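Long-range contact in citrate lyase subunit beta-like protein (Mycobacterium tuberculosis H37Rv, PDB 6AS5), which probably acts as a magnesium-dependent lyase of the HpcH/HpaI aldolase family and may play a role in fatty acid biosynthesis: residues A[69-74]-A[91-96]. Residues are numbered along the deposited sequence; the frame is centred on the assembly and turned at random. Where two conformers were deposited one is given.
With AAE (acetoacetic acid), chain F; COA (coenzyme A), chain E.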
loop_
_atom_site.group_PDB
_atom_site.type_symbol
_atom_site.label_atom_id
_atom_site.label_comp_id
_atom_site.label_asym_id
_atom_site.label_seq_id
_atom_site.Cartn_x
_atom_site.Cartn_y
_atom_site.Cartn_z
ATOM N N THR A 69 6.456 -3.167 31.719
ATOM C CA THR A 69 6.156 -1.761 31.550
ATOM C C THR A 69 7.078 -1.124 30.516
ATOM O O THR A 69 8.295 -1.322 30.533
ATOM C CB THR A 69 6.276 -0.996 32.875
ATOM O OG1 THR A 69 5.526 -1.677 33.894
ATOM C CG2 THR A 69 5.761 0.431 32.717
ATOM N N VAL A 70 6.464 -0.369 29.617
ATOM C CA VAL A 70 7.167 0.428 28.619
ATOM C C VAL A 70 6.829 1.878 28.875
ATOM O O VAL A 70 5.713 2.173 29.274
ATOM C CB VAL A 70 6.674 0.072 27.214
ATOM C CG1 VAL A 70 7.268 1.037 26.158
ATOM C CG2 VAL A 70 7.020 -1.373 26.908
ATOM N N VAL A 71 7.782 2.779 28.655
ATOM C CA VAL A 71 7.527 4.204 28.839
ATOM C C VAL A 71 7.577 4.930 27.506
ATOM O O VAL A 71 8.625 4.978 26.865
ATOM C CB VAL A 71 8.563 4.873 29.775
ATOM C CG1 VAL A 71 8.273 6.363 29.894
ATOM C CG2 VAL A 71 8.568 4.215 31.155
ATOM N N ARG A 72 6.458 5.499 27.083
ATOM C CA ARG A 72 6.470 6.338 25.886
ATOM C C ARG A 72 7.055 7.706 26.210
ATOM O O ARG A 72 6.458 8.490 26.958
ATOM C CB ARG A 72 5.077 6.501 25.265
ATOM C CG ARG A 72 5.122 7.269 23.930
ATOM C CD ARG A 72 3.819 7.176 23.142
ATOM N NE ARG A 72 2.863 8.159 23.621
ATOM C CZ ARG A 72 1.800 8.589 22.947
ATOM N NH1 ARG A 72 1.522 8.127 21.728
ATOM N NH2 ARG A 72 1.013 9.501 23.503
ATOM N N ILE A 73 8.236 7.983 25.667
ATOM C CA ILE A 73 8.871 9.268 25.884
ATOM C C ILE A 73 8.414 10.231 24.795
ATOM O O ILE A 73 7.526 9.910 24.015
ATOM C CB ILE A 73 10.414 9.154 25.896
ATOM C CG1 ILE A 73 10.949 8.693 24.538
ATOM C CG2 ILE A 73 10.877 8.200 26.988
ATOM C CD1 ILE A 73 12.456 8.422 24.557
ATOM N N ASN A 74 9.003 11.417 24.760
ATOM C CA ASN A 74 8.714 12.387 23.710
ATOM C C ASN A 74 9.615 12.206 22.474
ATOM O O ASN A 74 10.587 11.455 22.507
ATOM C CB ASN A 74 8.780 13.820 24.266
ATOM C CG ASN A 74 7.601 14.145 25.190
ATOM O OD1 ASN A 74 6.489 14.431 24.728
ATOM N ND2 ASN A 74 7.839 14.092 26.499
ATOM N N THR A 91 14.995 5.560 37.064
ATOM C CA THR A 91 14.093 4.409 37.078
ATOM C C THR A 91 14.829 3.163 36.610
ATOM O O THR A 91 16.000 3.224 36.255
ATOM C CB THR A 91 12.874 4.609 36.153
ATOM O OG1 THR A 91 13.277 4.449 34.782
ATOM C CG2 THR A 91 12.256 5.979 36.355
ATOM N N ALA A 92 14.131 2.033 36.601
ATOM C CA ALA A 92 14.708 0.793 36.094
ATOM C C ALA A 92 14.048 0.366 34.780
ATOM O O ALA A 92 14.079 -0.810 34.417
ATOM C CB ALA A 92 14.594 -0.311 37.140
ATOM N N TYR A 93 13.451 1.322 34.069
ATOM C CA TYR A 93 12.773 1.010 32.812
ATOM C C TYR A 93 13.755 0.938 31.650
ATOM O O TYR A 93 14.544 1.860 31.438
ATOM C CB TYR A 93 11.648 2.013 32.530
ATOM C CG TYR A 93 10.580 2.003 33.588
ATOM C CD1 TYR A 93 9.857 0.853 33.860
ATOM C CD2 TYR A 93 10.296 3.144 34.325
ATOM C CE1 TYR A 93 8.875 0.841 34.846
ATOM C CE2 TYR A 93 9.318 3.142 35.312
ATOM C CZ TYR A 93 8.616 1.990 35.568
ATOM O OH TYR A 93 7.652 2.002 36.538
ATOM N N THR A 94 13.717 -0.166 30.906
ATOM C CA THR A 94 14.723 -0.411 29.871
ATOM C C THR A 94 14.166 -0.342 28.447
ATOM O O THR A 94 14.926 -0.315 27.475
ATOM C CB THR A 94 15.386 -1.778 30.052
ATOM O OG1 THR A 94 14.456 -2.808 29.691
ATOM C CG2 THR A 94 15.817 -1.971 31.481
ATOM N N THR A 95 12.839 -0.331 28.338
ATOM C CA THR A 95 12.157 -0.244 27.060
ATOM C C THR A 95 11.336 1.037 26.990
ATOM O O THR A 95 10.522 1.326 27.868
ATOM C CB THR A 95 11.211 -1.446 26.845
ATOM O OG1 THR A 95 11.934 -2.659 27.083
ATOM C CG2 THR A 95 10.659 -1.448 25.413
ATOM N N VAL A 96 11.559 1.816 25.943
ATOM C CA VAL A 96 10.810 3.041 25.755
ATOM C C VAL A 96 10.076 2.978 24.428
ATOM O O VAL A 96 10.456 2.218 23.543
ATOM C CB VAL A 96 11.729 4.266 25.748
ATOM C CG1 VAL A 96 12.337 4.482 27.133
ATOM C CG2 VAL A 96 12.794 4.098 24.684
HETATM O O1 AAE F . -2.654 7.870 16.256
HETATM C C2 AAE F . -2.017 8.410 17.205
HETATM O O3 AAE F . -1.277 9.401 16.971
HETATM C C4 AAE F . -2.171 7.880 18.599
HETATM C C5 AAE F . -1.000 7.292 19.320
HETATM O O8 AAE F . 0.019 7.936 19.484
HETATM C C9 AAE F . -1.082 5.906 19.863
HETATM N N1A COA E . -5.354 3.351 32.823
HETATM C C2A COA E . -5.740 2.875 34.019
HETATM N N3A COA E . -7.019 2.923 34.424
HETATM C C4A COA E . -7.962 3.473 33.630
HETATM C C5A COA E . -7.611 3.982 32.380
HETATM C C6A COA E . -6.266 3.903 31.992
HETATM N N6A COA E . -5.868 4.441 30.647
HETATM N N7A COA E . -8.731 4.458 31.795
HETATM C C8A COA E . -9.751 4.261 32.653
HETATM N N9A COA E . -9.287 3.669 33.764
HETATM C C1B COA E . -10.065 3.266 34.910
HETATM C C2B COA E . -10.437 4.346 35.814
HETATM O O2B COA E . -9.476 4.468 36.800
HETATM C C3B COA E . -11.635 3.848 36.420
HETATM O O3B COA E . -11.248 2.931 37.381
HETATM P P3B COA E . -12.064 2.813 38.695
HETATM O O7A COA E . -13.526 3.077 38.395
HETATM O O8A COA E . -11.528 3.818 39.678
HETATM O O9A COA E . -11.933 1.407 39.252
HETATM C C4B COA E . -12.310 3.143 35.339
HETATM O O4B COA E . -11.253 2.711 34.455
HETATM C C5B COA E . -13.251 4.001 34.638
HETATM O O5B COA E . -12.778 5.120 34.002
HETATM P P1A COA E . -13.648 5.912 32.993
HETATM O O1A COA E . -14.592 6.780 33.756
HETATM O O2A COA E . -14.400 4.969 32.099
HETATM O O3A COA E . -12.741 6.794 32.095
HETATM P P2A COA E . -12.139 8.148 32.615
HETATM O O4A COA E . -13.037 9.301 32.248
HETATM O O5A COA E . -11.891 8.055 34.085
HETATM O O6A COA E . -10.797 8.381 31.877
HETATM C CBP COA E . -9.398 8.535 29.907
HETATM C CCP COA E . -10.774 8.248 30.501
HETATM C CDP COA E . -8.846 9.829 30.512
HETATM C CEP COA E . -9.435 8.614 28.397
HETATM C CAP COA E . -8.532 7.324 30.307
HETATM O OAP COA E . -9.171 6.218 29.776
HETATM C C9P COA E . -7.139 7.381 29.723
HETATM O O9P COA E . -6.257 8.062 30.247
HETATM N N8P COA E . -6.918 6.635 28.520
HETATM C C7P COA E . -5.615 6.618 27.847
HETATM C C6P COA E . -5.036 7.956 27.493
HETATM C C5P COA E . -3.636 7.899 26.935
HETATM O O5P COA E . -2.715 7.389 27.580
HETATM N N4P COA E . -3.391 8.450 25.636
HETATM C C3P COA E . -2.049 8.366 25.151
HETATM C C2P COA E . -1.884 7.485 23.932
HETATM S S1P COA E . -3.316 7.373 22.864
HETATM O O HOH W 1 10.847 -1.178 30.977
#
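Strands 69-72 and 95-98 run parallel, Val-71 facing Val-96 at a CA-CA distance of 4.7 Å, with Val-71 N donating to Thr-95 O over 3.2 Å in a nearly straight bond (166°). They are the third and fourth strands of the TIM barrel, joined through helix 79-88 in a beta-alpha-beta unit. Where the strands begin, a water continues the pairing: it donates to Thr-69 O and accepts from Thr-94 N.

Beta-branched residues suit these extended backbones. Val-71 and Val-96 share a face of the sheet, on which both touch Leu-88 of helix 79-88. With chi1 at 178°, Val-71 sets CG2 beside its own backbone N, and this methyl meets Tyr-93 CD2 at 3.8 Å, the two side chains crossing at about a right angle. Thr-69 adds its CB, 3.7 Å from Tyr-93 CE1. An aromatic residue fits here because its flat ring spans both neighbours while its hydroxyl reaches Leu-64 N. Farther along, Ile-73 brings CG2 to Val-96 CG1 at 4.0 Å.

The side chain of Arg-72 leaves its backbone away from residues 91-96, and its length carries the guanidinium to the bound ligands. Asp-42 pairs with its NE, coenzyme A C2P lies over one guanidinium face, and at the edge, in plane, NH1 makes a weak, bent hydrogen bond of 2.7 Å to acetoacetate O8.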